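PDB 2RCC: ribonucleoside-diphosphate reductase subunit beta from Bacillus halodurans C-125, which probably supplies the iron-containing small subunit of the enzyme that reduces ribonucleoside diphosphates to the deoxyribonucleotides needed for DNA synthesis. Local coordinates for residues A[58-69]-A[204-215]. Numbering follows the deposited sequence.
Sequences INMSHDAKQFPT and QKMVSTSTMINY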
loop_
_atom_site.group_PDB
_atom_site.type_symbol
_atom_site.label_atom_id
_atom_site.label_comp_id
_atom_site.label_asym_id
_atom_site.label_seq_id
_atom_site.Cartn_x
_atom_site.Cartn_y
_atom_site.Cartn_z
ATOM N N ILE A 58 15.628 10.834 10.865
ATOM C CA ILE A 58 16.870 10.320 11.471
ATOM C C ILE A 58 18.105 11.038 10.911
ATOM O O ILE A 58 18.377 11.000 9.706
ATOM C CB ILE A 58 16.944 8.807 11.267
ATOM C CG1 ILE A 58 15.837 8.152 12.113
ATOM C CG2 ILE A 58 18.329 8.272 11.664
ATOM C CD1 ILE A 58 15.641 6.723 11.840
ATOM N N ASN A 59 18.849 11.699 11.796
ATOM C CA ASN A 59 20.023 12.451 11.389
ATOM C C ASN A 59 21.245 11.531 11.396
ATOM O O ASN A 59 21.569 10.959 12.432
ATOM C CB ASN A 59 20.225 13.629 12.340
ATOM C CG ASN A 59 21.312 14.602 11.863
ATOM O OD1 ASN A 59 22.412 14.208 11.479
ATOM N ND2 ASN A 59 20.997 15.883 11.908
HETATM N N MSE A 60 21.950 11.464 10.273
HETATM C CA MSE A 60 23.092 10.563 10.101
HETATM C C MSE A 60 24.487 11.178 10.322
HETATM O O MSE A 60 25.486 10.499 10.095
HETATM C CB MSE A 60 23.006 9.935 8.702
HETATM C CG MSE A 60 21.874 8.895 8.532
HETATM SE SE MSE A 60 22.220 7.318 9.492
HETATM C CE MSE A 60 23.878 6.785 8.725
ATOM N N SER A 61 24.551 12.431 10.783
ATOM C CA SER A 61 25.824 13.140 10.961
ATOM C C SER A 61 26.799 12.470 11.872
ATOM O O SER A 61 27.976 12.406 11.534
ATOM C CB SER A 61 25.587 14.533 11.533
ATOM O OG SER A 61 24.602 15.179 10.772
ATOM N N HIS A 62 26.315 11.995 13.028
ATOM C CA HIS A 62 27.193 11.364 14.014
ATOM C C HIS A 62 27.666 10.021 13.482
ATOM O O HIS A 62 28.835 9.715 13.590
ATOM C CB HIS A 62 26.550 11.239 15.401
ATOM C CG HIS A 62 27.531 10.870 16.469
ATOM N ND1 HIS A 62 28.648 11.635 16.744
ATOM C CD2 HIS A 62 27.578 9.817 17.321
ATOM C CE1 HIS A 62 29.342 11.062 17.713
ATOM N NE2 HIS A 62 28.706 9.967 18.093
ATOM N N ASP A 63 26.756 9.228 12.915
ATOM C CA ASP A 63 27.151 8.001 12.255
ATOM C C ASP A 63 28.245 8.296 11.209
ATOM O O ASP A 63 29.239 7.593 11.158
ATOM C CB ASP A 63 25.947 7.296 11.582
ATOM C CG ASP A 63 25.079 6.513 12.552
ATOM O OD1 ASP A 63 24.866 6.954 13.693
ATOM O OD2 ASP A 63 24.560 5.440 12.152
ATOM N N ALA A 64 28.050 9.338 10.392
ATOM C CA ALA A 64 29.014 9.754 9.363
ATOM C C ALA A 64 30.392 10.041 9.952
ATOM O O ALA A 64 31.402 9.591 9.405
ATOM C CB ALA A 64 28.474 10.986 8.581
ATOM N N LYS A 65 30.423 10.749 11.085
ATOM C CA LYS A 65 31.669 11.043 11.777
ATOM C C LYS A 65 32.268 9.795 12.424
ATOM O O LYS A 65 33.484 9.659 12.451
ATOM C CB LYS A 65 31.469 12.124 12.847
ATOM C CG LYS A 65 31.119 13.497 12.301
ATOM N N GLN A 66 31.436 8.898 12.976
ATOM C CA GLN A 66 31.954 7.661 13.604
ATOM C C GLN A 66 32.453 6.610 12.631
ATOM O O GLN A 66 33.320 5.816 13.008
ATOM C CB GLN A 66 30.891 6.963 14.464
ATOM C CG GLN A 66 30.666 7.560 15.832
ATOM C CD GLN A 66 29.678 6.763 16.621
ATOM O OE1 GLN A 66 28.625 6.393 16.102
ATOM N NE2 GLN A 66 30.002 6.484 17.901
ATOM N N PHE A 67 31.896 6.588 11.413
ATOM C CA PHE A 67 32.168 5.509 10.452
ATOM C C PHE A 67 33.650 5.202 10.201
ATOM O O PHE A 67 34.036 4.031 10.247
ATOM C CB PHE A 67 31.379 5.708 9.148
ATOM C CG PHE A 67 31.416 4.514 8.233
ATOM C CD1 PHE A 67 30.832 3.310 8.625
ATOM C CD2 PHE A 67 32.045 4.576 7.000
ATOM C CE1 PHE A 67 30.868 2.195 7.796
ATOM C CE2 PHE A 67 32.078 3.460 6.171
ATOM C CZ PHE A 67 31.478 2.280 6.566
ATOM N N PRO A 68 34.488 6.239 9.957
ATOM C CA PRO A 68 35.943 6.023 9.834
ATOM C C PRO A 68 36.644 5.494 11.070
ATOM O O PRO A 68 37.751 4.984 10.931
ATOM C CB PRO A 68 36.490 7.432 9.591
ATOM C CG PRO A 68 35.401 8.183 9.084
ATOM C CD PRO A 68 34.157 7.653 9.708
ATOM N N THR A 69 36.045 5.658 12.259
ATOM C CA THR A 69 36.629 5.181 13.516
ATOM C C THR A 69 36.485 3.662 13.694
ATOM O O THR A 69 37.117 3.116 14.574
ATOM C CB THR A 69 36.033 5.907 14.765
ATOM O OG1 THR A 69 34.729 5.399 15.055
ATOM C CG2 THR A 69 35.958 7.437 14.540
ATOM N N GLN A 204 27.776 1.752 21.367
ATOM C CA GLN A 204 27.675 3.170 21.033
ATOM C C GLN A 204 28.215 3.611 19.660
ATOM O O GLN A 204 28.542 4.771 19.490
ATOM C CB GLN A 204 28.331 3.993 22.147
ATOM C CG GLN A 204 27.895 3.626 23.577
ATOM C CD GLN A 204 26.663 4.369 24.022
ATOM O OE1 GLN A 204 26.751 5.541 24.396
ATOM N NE2 GLN A 204 25.512 3.688 24.034
ATOM N N LYS A 205 28.289 2.703 18.687
ATOM C CA LYS A 205 28.739 3.034 17.336
ATOM C C LYS A 205 27.583 2.871 16.336
ATOM O O LYS A 205 26.816 1.928 16.427
ATOM C CB LYS A 205 29.908 2.131 16.921
ATOM C CG LYS A 205 31.243 2.325 17.722
ATOM C CD LYS A 205 31.932 3.688 17.412
ATOM C CE LYS A 205 33.440 3.782 17.830
ATOM N NZ LYS A 205 33.986 5.218 17.869
HETATM N N MSE A 206 27.431 3.810 15.411
HETATM C CA MSE A 206 26.440 3.687 14.336
HETATM C C MSE A 206 25.020 3.466 14.856
HETATM O O MSE A 206 24.266 2.623 14.359
HETATM C CB MSE A 206 26.843 2.578 13.338
HETATM C CG MSE A 206 28.307 2.677 12.829
HETATM SE SE MSE A 206 28.808 4.463 12.194
HETATM C CE MSE A 206 27.822 4.317 10.530
ATOM N N VAL A 207 24.668 4.279 15.842
ATOM C CA VAL A 207 23.408 4.158 16.557
ATOM C C VAL A 207 22.190 4.607 15.720
ATOM O O VAL A 207 21.110 3.998 15.813
ATOM C CB VAL A 207 23.475 4.939 17.895
ATOM C CG1 VAL A 207 22.114 4.920 18.601
ATOM C CG2 VAL A 207 24.572 4.357 18.811
ATOM N N SER A 208 22.341 5.664 14.923
ATOM C CA SER A 208 21.251 6.099 14.027
ATOM C C SER A 208 20.901 5.037 12.986
ATOM O O SER A 208 19.729 4.795 12.707
ATOM C CB SER A 208 21.578 7.420 13.367
ATOM O OG SER A 208 21.580 8.427 14.343
ATOM N N THR A 209 21.918 4.382 12.431
ATOM C CA THR A 209 21.707 3.266 11.503
ATOM C C THR A 209 20.952 2.127 12.185
ATOM O O THR A 209 19.985 1.624 11.662
ATOM C CB THR A 209 23.044 2.729 10.973
ATOM O OG1 THR A 209 23.742 3.759 10.263
ATOM C CG2 THR A 209 22.812 1.478 10.084
ATOM N N SER A 210 21.406 1.741 13.378
ATOM C CA SER A 210 20.765 0.718 14.182
ATOM C C SER A 210 19.284 1.018 14.534
ATOM O O SER A 210 18.438 0.109 14.578
ATOM C CB SER A 210 21.582 0.538 15.460
ATOM O OG SER A 210 20.972 -0.409 16.281
ATOM N N THR A 211 19.006 2.282 14.810
ATOM C CA THR A 211 17.665 2.773 15.053
ATOM C C THR A 211 16.752 2.536 13.841
ATOM O O THR A 211 15.649 2.005 14.002
ATOM C CB THR A 211 17.645 4.284 15.335
ATOM O OG1 THR A 211 18.363 4.579 16.551
ATOM C CG2 THR A 211 16.213 4.772 15.426
HETATM N N MSE A 212 17.244 2.829 12.641
HETATM C CA MSE A 212 16.434 2.637 11.429
HETATM C C MSE A 212 16.242 1.149 11.150
HETATM O O MSE A 212 15.145 0.722 10.795
HETATM C CB MSE A 212 17.064 3.354 10.236
HETATM C CG MSE A 212 16.021 4.157 9.345
HETATM SE SE MSE A 212 17.058 5.463 8.538
HETATM C CE MSE A 212 17.983 4.125 7.497
ATOM N N ILE A 213 17.298 0.365 11.343
ATOM C CA ILE A 213 17.216 -1.100 11.257
ATOM C C ILE A 213 16.153 -1.646 12.223
ATOM O O ILE A 213 15.384 -2.540 11.872
ATOM C CB ILE A 213 18.580 -1.790 11.571
ATOM C CG1 ILE A 213 19.632 -1.460 10.506
ATOM C CG2 ILE A 213 18.435 -3.309 11.659
ATOM C CD1 ILE A 213 19.362 -2.014 9.111
ATOM N N ASN A 214 16.121 -1.107 13.433
ATOM C CA ASN A 214 15.170 -1.519 14.438
ATOM C C ASN A 214 13.743 -1.134 14.057
ATOM O O ASN A 214 12.836 -1.913 14.297
ATOM C CB ASN A 214 15.559 -0.939 15.782
ATOM C CG ASN A 214 14.904 -1.656 16.950
ATOM O OD1 ASN A 214 14.265 -1.024 17.776
ATOM N ND2 ASN A 214 15.034 -2.986 17.004
ATOM N N TYR A 215 13.542 0.055 13.464
ATOM C CA TYR A 215 12.213 0.413 12.928
ATOM C C TYR A 215 11.795 -0.552 11.823
ATOM O O TYR A 215 10.634 -0.995 11.817
ATOM C CB TYR A 215 12.160 1.824 12.427
ATOM C CG TYR A 215 12.357 2.916 13.483
ATOM C CD1 TYR A 215 12.244 2.668 14.854
ATOM C CD2 TYR A 215 12.575 4.220 13.082
ATOM C CE1 TYR A 215 12.401 3.709 15.782
ATOM C CE2 TYR A 215 12.710 5.239 13.989
ATOM C CZ TYR A 215 12.621 4.976 15.332
ATOM O OH TYR A 215 12.754 6.009 16.241
HETATM O O HOH W 1 24.002 10.001 13.314
HETATM O O HOH W 2 26.120 6.959 16.215
#
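Asp-63 meets Ser-208 and Thr-209 in the first turn of helix 207-237, a long helix of the ferritin-like fold of this subunit. Its carboxylate comes from the short helix 61-66, packed across that end. Asp-63 OD2 accepts from Thr-209 OG1 at 2.7 Å and also from Thr-209 N. OD1 accepts from Ser-208 N. The negative group at a helix N-terminus is probably favoured by the helix dipole. With an alanine here, the amides of Ser-208 and Thr-209 would probably lose their acceptor, and the Thr-209 hydroxyl would be freer to turn. Apolar side chains pack tightly on both flanks of the carboxylate. On one, selenomethionine Met-206 is bent at chi2 (-49°) and chi3 (-75°), which turns its CE to within 3.7 Å of Phe-67 CD1. On the other, Ile-58 CD1 packs on Met-212 CG at 3.6 Å and also touches the Tyr-215 ring. Met-212 is near Tyr-126, the probable active-site tyrosine. At the carboxylate's border, one water joins Asp-63 OD1, Gln-66 OE1 and Val-207 N. The loose side lies beyond, where exposed Thr-69 accepts from Lys-205 NZ through OG1. Between, Gln-66 OE1 accepts from Met-206 N, while its NE2 donates in plane to a lone pair of Gln-204 O, 2.8 Å away, at 168°.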